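Local coordinates for protein phosphatidylinositol-specific phospholipase C1 (Streptomyces antibioticus, PDB 3H4X) that is a bacterial enzyme of the calcium-dependent phosphoinositide phospholipase C family, built on a parallel beta/alpha barrel, at residues A[45-50]-A[85-90]; A[38-43]-A[72-77]. One frame throughout, in Å; residues are numbered along the deposited sequence.

Interaction 1. Residues A[45-50]-A[85-90]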
# COMPACT_ATOMS: atom_id res chain seq x y z
N TYR A 45 -1.99 -0.20 17.63
CA TYR A 45 -1.61 1.20 17.83
C TYR A 45 -2.80 1.96 18.38
O TYR A 45 -3.86 2.00 17.76
CB TYR A 45 -1.14 1.81 16.50
CG TYR A 45 0.14 1.19 16.00
CD1 TYR A 45 1.34 1.39 16.67
CD2 TYR A 45 0.16 0.39 14.86
CE1 TYR A 45 2.51 0.82 16.23
CE2 TYR A 45 1.34 -0.19 14.41
CZ TYR A 45 2.51 0.03 15.10
OH TYR A 45 3.68 -0.54 14.66
N ARG A 46 -2.63 2.54 19.56
CA ARG A 46 -3.73 3.24 20.21
C ARG A 46 -4.32 4.32 19.30
O ARG A 46 -5.54 4.45 19.18
CB ARG A 46 -3.27 3.85 21.53
CG ARG A 46 -4.39 4.52 22.31
CD ARG A 46 -3.94 4.95 23.69
NE ARG A 46 -4.95 5.76 24.36
CZ ARG A 46 -6.08 5.28 24.86
NH1 ARG A 46 -6.35 3.98 24.77
NH2 ARG A 46 -6.94 6.09 25.45
N TYR A 47 -3.45 5.09 18.67
CA TYR A 47 -3.85 6.09 17.69
C TYR A 47 -3.12 5.83 16.38
O TYR A 47 -2.01 5.30 16.39
CB TYR A 47 -3.50 7.50 18.17
CG TYR A 47 -4.29 7.95 19.38
CD1 TYR A 47 -5.55 8.51 19.25
CD2 TYR A 47 -3.77 7.80 20.65
CE1 TYR A 47 -6.27 8.92 20.37
CE2 TYR A 47 -4.47 8.20 21.77
CZ TYR A 47 -5.71 8.76 21.62
OH TYR A 47 -6.41 9.15 22.74
N PHE A 48 -3.72 6.23 15.27
CA PHE A 48 -3.04 6.08 14.00
C PHE A 48 -1.70 6.83 14.00
O PHE A 48 -0.76 6.42 13.34
CB PHE A 48 -3.91 6.52 12.82
CG PHE A 48 -3.41 6.01 11.50
CD1 PHE A 48 -3.42 4.66 11.22
CD2 PHE A 48 -2.88 6.88 10.56
CE1 PHE A 48 -2.94 4.17 10.02
CE2 PHE A 48 -2.39 6.40 9.35
CZ PHE A 48 -2.43 5.04 9.09
N ALA A 49 -1.62 7.92 14.77
CA ALA A 49 -0.35 8.64 14.91
C ALA A 49 0.75 7.70 15.40
O ALA A 49 1.91 7.85 15.02
CB ALA A 49 -0.51 9.82 15.86
N ASP A 50 0.39 6.75 16.26
CA ASP A 50 1.36 5.78 16.75
C ASP A 50 1.84 4.85 15.63
O ASP A 50 3.00 4.46 15.60
CB ASP A 50 0.80 4.98 17.92
CG ASP A 50 0.49 5.86 19.11
OD1 ASP A 50 1.36 6.68 19.49
OD2 ASP A 50 -0.62 5.74 19.66
N ASN A 85 -8.27 3.32 14.74
CA ASN A 85 -7.53 4.19 15.64
C ASN A 85 -7.37 5.60 15.08
O ASN A 85 -6.59 6.40 15.59
CB ASN A 85 -6.17 3.58 15.97
CG ASN A 85 -5.34 3.30 14.74
OD1 ASN A 85 -5.63 3.79 13.65
ND2 ASN A 85 -4.28 2.51 14.91
N CYS A 86 -8.12 5.91 14.03
CA CYS A 86 -8.03 7.22 13.38
C CYS A 86 -8.88 8.25 14.12
O CYS A 86 -9.98 7.93 14.57
CB CYS A 86 -8.47 7.10 11.92
SG CYS A 86 -7.58 5.80 11.02
N GLU A 87 -8.37 9.48 14.24
CA GLU A 87 -9.04 10.52 15.03
C GLU A 87 -9.59 11.68 14.22
O GLU A 87 -10.40 12.46 14.73
CB GLU A 87 -8.10 11.17 16.04
CG GLU A 87 -7.15 10.33 16.82
CD GLU A 87 -6.12 11.21 17.51
OE1 GLU A 87 -4.93 11.15 17.15
OE2 GLU A 87 -6.51 12.02 18.39
N GLY A 88 -9.11 11.86 13.00
CA GLY A 88 -9.45 13.06 12.24
C GLY A 88 -8.90 14.33 12.87
O GLY A 88 -9.58 15.35 12.94
N ALA A 89 -7.65 14.27 13.33
CA ALA A 89 -7.00 15.43 13.93
C ALA A 89 -6.91 16.58 12.93
O ALA A 89 -6.57 16.37 11.76
CB ALA A 89 -5.61 15.06 14.41
N ALA A 90 -7.21 17.79 13.38
CA ALA A 90 -7.15 18.97 12.52
C ALA A 90 -5.71 19.44 12.29
O ALA A 90 -5.41 20.09 11.29
CB ALA A 90 -7.99 20.10 13.09
O HOH W 1 -3.98 9.50 15.19
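Tyr47 and Asn85 bring the two backbones closest, CA to CA 4.6 Å, and the first helical amide is held just beyond: Phe48 N donates to Asn85 O at 2.9 Å. The Asn85 side chain makes a second link, as ND2 donates to Tyr45 O over 2.9 Å with an N-H...O angle of 161°, the oxygen lying close to the amide plane. A first torsion of 57°, with CG between the backbone N and carbonyl carbon, places this amide alongside the 45-48 backbone, where ND2 reaches Tyr45 O and OD1 faces Phe48. There OD1 sits at the edge of the Phe48 ring, 3.4 Å from CD1, while Cys86 SG approaches the same ring obliquely, 4.7 Å from its centroid. Glu87 crosses Tyr47 at about a right angle; CD is 3.3 Å from Tyr47 CD1, and carboxylate and ring planes differ by 52°. The carboxylate is fixed mainly by the backbone amides of Arg96, Thr97 and Lys98, yet OE1 also takes a bond from a water that accepts from Ala49 N. These bonds describe a helix N-terminus: the carboxylate of Asp50, three residues into the helix, accepts through OD2 from the backbone N of the N-cap residue Tyr47 (3.1 Å), and the 85-90 loop serves the amides of Phe48 and Ala49, one directly and one through water.

Interaction 2. Residues A[38-43]-A[72-77]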
# COMPACT_ATOMS: atom_id res chain seq x y z
N ASN A 38 -2.90 -4.27 8.92
CA ASN A 38 -3.99 -3.76 9.76
C ASN A 38 -3.53 -2.75 10.81
O ASN A 38 -3.80 -2.90 12.00
CB ASN A 38 -4.72 -4.92 10.44
CG ASN A 38 -5.71 -5.60 9.53
OD1 ASN A 38 -5.70 -5.41 8.32
ND2 ASN A 38 -6.60 -6.40 10.12
N ALA A 39 -2.85 -1.70 10.34
CA ALA A 39 -2.22 -0.71 11.21
C ALA A 39 -3.22 0.24 11.87
O ALA A 39 -2.85 1.01 12.76
CB ALA A 39 -1.18 0.08 10.42
N TYR A 40 -4.47 0.16 11.44
CA TYR A 40 -5.54 1.01 11.96
C TYR A 40 -6.20 0.38 13.18
O TYR A 40 -7.13 0.95 13.75
CB TYR A 40 -6.60 1.22 10.87
CG TYR A 40 -7.20 -0.10 10.44
CD1 TYR A 40 -8.30 -0.62 11.09
CD2 TYR A 40 -6.62 -0.85 9.43
CE1 TYR A 40 -8.84 -1.84 10.73
CE2 TYR A 40 -7.15 -2.07 9.05
CZ TYR A 40 -8.26 -2.56 9.71
OH TYR A 40 -8.82 -3.78 9.38
N GLU A 41 -5.75 -0.81 13.57
CA GLU A 41 -6.36 -1.50 14.70
C GLU A 41 -5.84 -0.98 16.03
O GLU A 41 -4.64 -0.91 16.27
CB GLU A 41 -6.16 -3.01 14.59
CG GLU A 41 -6.94 -3.62 13.43
CD GLU A 41 -7.00 -5.12 13.48
OE1 GLU A 41 -5.95 -5.76 13.75
OE2 GLU A 41 -8.09 -5.68 13.24
N LYS A 42 -6.77 -0.61 16.91
CA LYS A 42 -6.43 -0.02 18.20
C LYS A 42 -5.56 -0.95 19.05
O LYS A 42 -4.76 -0.49 19.86
CB LYS A 42 -7.71 0.39 18.94
CG LYS A 42 -8.44 1.56 18.29
CD LYS A 42 -9.84 1.77 18.86
CE LYS A 42 -10.85 0.81 18.26
NZ LYS A 42 -12.24 1.11 18.71
N GLU A 43 -5.71 -2.26 18.85
CA GLU A 43 -4.92 -3.24 19.59
C GLU A 43 -3.43 -3.17 19.23
O GLU A 43 -2.57 -3.50 20.06
CB GLU A 43 -5.45 -4.65 19.32
CG GLU A 43 -4.72 -5.76 20.06
CD GLU A 43 -5.21 -7.14 19.67
OE1 GLU A 43 -5.85 -7.26 18.60
OE2 GLU A 43 -4.97 -8.10 20.43
N TRP A 72 -16.08 6.37 3.24
CA TRP A 72 -15.38 5.10 3.17
C TRP A 72 -15.10 4.65 4.59
O TRP A 72 -14.44 5.36 5.36
CB TRP A 72 -14.03 5.25 2.46
CG TRP A 72 -14.06 5.10 0.97
CD1 TRP A 72 -14.06 3.94 0.26
CD2 TRP A 72 -14.05 6.16 0.01
NE1 TRP A 72 -14.06 4.21 -1.09
CE2 TRP A 72 -14.06 5.57 -1.26
CE3 TRP A 72 -14.05 7.56 0.11
CZ2 TRP A 72 -14.07 6.33 -2.44
CZ3 TRP A 72 -14.06 8.30 -1.04
CH2 TRP A 72 -14.07 7.69 -2.30
N ARG A 73 -15.60 3.47 4.95
CA ARG A 73 -15.41 2.98 6.31
C ARG A 73 -14.03 2.38 6.48
O ARG A 73 -13.49 1.76 5.56
CB ARG A 73 -16.44 1.90 6.64
CG ARG A 73 -17.85 2.19 6.18
CD ARG A 73 -18.45 3.38 6.90
NE ARG A 73 -19.87 3.47 6.59
CZ ARG A 73 -20.81 2.80 7.25
NH1 ARG A 73 -20.49 2.03 8.28
NH2 ARG A 73 -22.08 2.92 6.89
N VAL A 74 -13.48 2.54 7.68
CA VAL A 74 -12.26 1.85 8.06
C VAL A 74 -12.64 0.81 9.10
O VAL A 74 -13.14 1.16 10.18
CB VAL A 74 -11.23 2.82 8.67
CG1 VAL A 74 -9.98 2.06 9.09
CG2 VAL A 74 -10.89 3.92 7.67
N SER A 75 -12.45 -0.46 8.78
CA SER A 75 -12.87 -1.54 9.66
C SER A 75 -12.31 -2.86 9.17
O SER A 75 -12.25 -3.11 7.96
CB SER A 75 -14.41 -1.62 9.68
OG SER A 75 -14.88 -2.54 10.66
N HIS A 76 -11.91 -3.72 10.10
CA HIS A 76 -11.47 -5.06 9.74
C HIS A 76 -12.65 -5.92 9.30
O HIS A 76 -12.61 -6.57 8.26
CB HIS A 76 -10.76 -5.73 10.92
CG HIS A 76 -10.31 -7.12 10.62
ND1 HIS A 76 -9.05 -7.41 10.13
CD2 HIS A 76 -10.95 -8.31 10.72
CE1 HIS A 76 -8.94 -8.71 9.95
NE2 HIS A 76 -10.07 -9.28 10.31
N SER A 77 -13.70 -5.93 10.12
CA SER A 77 -14.87 -6.74 9.86
C SER A 77 -15.99 -5.89 9.28
O SER A 77 -15.86 -4.66 9.18
CB SER A 77 -15.32 -7.42 11.16
OG SER A 77 -14.31 -8.31 11.61
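A type I beta turn from Asn38 to Glu41, in the loop after barrel strand 31-36, packs here against the end of strand 73-74, which runs antiparallel to the neighbouring barrel strand 58-64. Tyr40 is the main bridge. Its first torsion of 60° sets the ring toward the 72-77 segment, where Val74 CG1, placed anti to the backbone N, meets the ring obliquely at 3.7 Å from CD1. The two side chains slide past each other in opposite directions, so the methyl touches the CB end of the ring while the hydroxyl reaches on to the backbone of His76. There Tyr40 OH lies 3.0 Å from His76 CA, a close fit; His76 N is close to the hydroxyl too, but the angle is too poor for a hydrogen bond, and the hydroxyl hydrogen-bonds to the Asp62 carboxylate. Glu41 lays its CG over one face of the Tyr40 ring, offset toward the rim. The Asn38 amide stands nearly upright to the imidazole, with planes 79° apart, and meets it at its edge. Glu41, whose OE1 forms a salt bridge with Lys44, runs obliquely across His76, with carboxylate and imidazole planes 34° apart and OE2 3.5 Å from His76 CB.

Interactions 1 and 2 have centres about 11 Å apart and meet through Asn85. Its backbone N is 2.8 Å from Tyr40 O, and its ND2 is 3.0 Å from Ala39 O; both are probable hydrogen bonds, so the residue bonded to the start of helix 48-52 probably also ties down the 38-41 turn. Packing of Tyr45 CD2 on Ala39 O, at 3.7 Å, adds to the junction. Along the chain the segments of the two contacts alternate. Lys42, following that turn, lines an acetyl group pocket with Asn83 and Asp101: its NZ forms a salt bridge with Asp101, and Asn83 bonds through its backbone to Val74 of interaction 2.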